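Side-chain contact in L-isoleucine-4-hydroxylase (Bacillus thuringiensis, PDB 6LNH), which catalyses the iron- and 2-oxoglutarate-dependent hydroxylation of L-isoleucine to (4S)-4-hydroxy-L-isoleucine: residues Tyr92-Glu97 with Lys171-Val176. Numbering follows the deposited sequence.
Sequences YFQSKE and KDDEPV
One direct hydrogen bond, phenol to carboxylate from Tyr-92 to Glu-174, joins two loops at the surface beside the iron site of this double-stranded beta-helix (cupin) dioxygenase. Tyr-92 donates from OH to OE2 of Glu-174 at 3.1 Å, meeting the syn lone pair of that oxygen. Ring and carboxylate lie almost in one plane, 5° apart, and OE2 sits at the ring edge, 3.7 Å from CE1 of Tyr-92. The tyrosine reaches this position with CG anti to its own nitrogen (chi1 -173°), while a bend at chi2 (86°) turns the buried glutamate chain toward the hydroxyl. The phenol thus serves a buried carboxylate oxygen and would probably help to stabilise its negative charge. At exposed Asp-173 the contact is longer: OD2 is 4.1 Å from CG of Gln-94, and a water that accepts from Ser-95 N donates weakly to the same OD2, a second, weak bridge. The tyrosine bond joins the 92-97 loop to the segment two residues after Asp-172, an iron ligand with His-170 and His-223. Glu-174 packs on Thr-244 and Ser-246 of strand 236-247, whereas the Tyr-92 ring meets His-150 edge-to-face on strand 145-156 and also touches Tyr-72 of strand 68-77.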
# COMPACT_ATOMS: atom_id res chain seq x y z
N TYR C 92 30.08 -16.52 -15.02
CA TYR C 92 28.93 -17.22 -14.41
C TYR C 92 28.25 -18.09 -15.47
O TYR C 92 27.57 -17.52 -16.34
CB TYR C 92 27.96 -16.21 -13.80
CG TYR C 92 26.83 -16.82 -13.01
CD1 TYR C 92 27.08 -17.65 -11.93
CD2 TYR C 92 25.51 -16.56 -13.34
CE1 TYR C 92 26.04 -18.21 -11.21
CE2 TYR C 92 24.47 -17.11 -12.63
CZ TYR C 92 24.73 -17.94 -11.55
OH TYR C 92 23.71 -18.49 -10.84
N PHE C 93 28.43 -19.41 -15.40
CA PHE C 93 27.79 -20.31 -16.39
C PHE C 93 26.41 -20.76 -15.91
O PHE C 93 26.30 -21.31 -14.80
CB PHE C 93 28.68 -21.51 -16.72
CG PHE C 93 28.14 -22.38 -17.82
CD1 PHE C 93 27.13 -23.30 -17.58
CD2 PHE C 93 28.61 -22.26 -19.12
CE1 PHE C 93 26.62 -24.08 -18.59
CE2 PHE C 93 28.10 -23.05 -20.14
CZ PHE C 93 27.11 -23.96 -19.87
N GLN C 94 25.40 -20.52 -16.75
CA GLN C 94 23.99 -20.90 -16.47
C GLN C 94 23.48 -21.71 -17.66
O GLN C 94 23.37 -21.13 -18.76
CB GLN C 94 23.13 -19.64 -16.30
CG GLN C 94 22.68 -19.39 -14.87
CD GLN C 94 21.90 -18.10 -14.76
OE1 GLN C 94 22.23 -17.10 -15.39
NE2 GLN C 94 20.86 -18.12 -13.95
N SER C 95 23.18 -22.99 -17.46
CA SER C 95 22.68 -23.86 -18.56
C SER C 95 21.39 -23.27 -19.13
O SER C 95 20.54 -22.81 -18.33
CB SER C 95 22.50 -25.28 -18.10
OG SER C 95 21.39 -25.39 -17.22
N LYS C 96 21.26 -23.29 -20.47
CA LYS C 96 20.09 -22.75 -21.22
C LYS C 96 19.96 -21.25 -20.94
O LYS C 96 18.90 -20.83 -20.45
CB LYS C 96 18.80 -23.52 -20.92
CG LYS C 96 17.79 -23.58 -22.07
CD LYS C 96 17.09 -22.27 -22.33
CE LYS C 96 15.72 -22.45 -22.95
NZ LYS C 96 15.54 -21.58 -24.14
N GLU C 97 21.00 -20.47 -21.26
CA GLU C 97 20.98 -19.00 -21.06
C GLU C 97 21.78 -18.33 -22.18
O GLU C 97 22.98 -18.11 -21.97
CB GLU C 97 21.55 -18.64 -19.68
CG GLU C 97 20.52 -18.68 -18.57
CD GLU C 97 19.35 -17.72 -18.72
OE1 GLU C 97 19.53 -16.52 -18.45
OE2 GLU C 97 18.26 -18.17 -19.12
N LYS C 171 14.37 -24.46 -9.05
CA LYS C 171 15.44 -24.58 -8.08
C LYS C 171 16.67 -23.90 -8.66
O LYS C 171 16.93 -23.99 -9.86
CB LYS C 171 15.72 -26.03 -7.76
CG LYS C 171 14.50 -26.73 -7.21
CD LYS C 171 14.76 -28.18 -6.88
CE LYS C 171 13.51 -28.84 -6.34
NZ LYS C 171 13.71 -30.29 -6.05
N ASP C 172 17.39 -23.21 -7.77
CA ASP C 172 18.63 -22.50 -8.19
C ASP C 172 19.77 -23.52 -8.30
O ASP C 172 19.65 -24.61 -7.72
CB ASP C 172 18.99 -21.40 -7.19
CG ASP C 172 18.00 -20.24 -7.18
OD1 ASP C 172 17.20 -20.15 -8.13
OD2 ASP C 172 18.05 -19.45 -6.23
N ASP C 173 20.82 -23.15 -9.02
CA ASP C 173 21.97 -24.04 -9.20
C ASP C 173 22.68 -24.33 -7.89
O ASP C 173 23.20 -25.44 -7.70
CB ASP C 173 22.96 -23.44 -10.21
CG ASP C 173 22.43 -23.46 -11.63
OD1 ASP C 173 21.52 -24.27 -11.91
OD2 ASP C 173 22.94 -22.69 -12.47
N GLU C 174 22.72 -23.37 -6.98
CA GLU C 174 23.48 -23.44 -5.73
C GLU C 174 22.63 -24.05 -4.61
O GLU C 174 21.46 -23.69 -4.46
CB GLU C 174 23.97 -22.06 -5.32
CG GLU C 174 24.86 -21.40 -6.36
CD GLU C 174 24.06 -20.64 -7.41
OE1 GLU C 174 22.82 -20.62 -7.31
OE2 GLU C 174 24.68 -20.07 -8.33
N PRO C 175 23.21 -24.96 -3.83
CA PRO C 175 22.42 -25.63 -2.77
C PRO C 175 21.90 -24.70 -1.69
O PRO C 175 20.89 -25.02 -1.06
CB PRO C 175 23.40 -26.67 -2.21
CG PRO C 175 24.76 -26.25 -2.69
CD PRO C 175 24.54 -25.56 -3.99
N VAL C 176 22.56 -23.56 -1.44
CA VAL C 176 22.09 -22.59 -0.45
C VAL C 176 22.19 -21.20 -1.06
O VAL C 176 23.27 -20.80 -1.52
CB VAL C 176 22.89 -22.66 0.86
CG1 VAL C 176 22.34 -21.66 1.87
CG2 VAL C 176 22.86 -24.06 1.45
O HOH W 1 24.18 -24.34 -15.21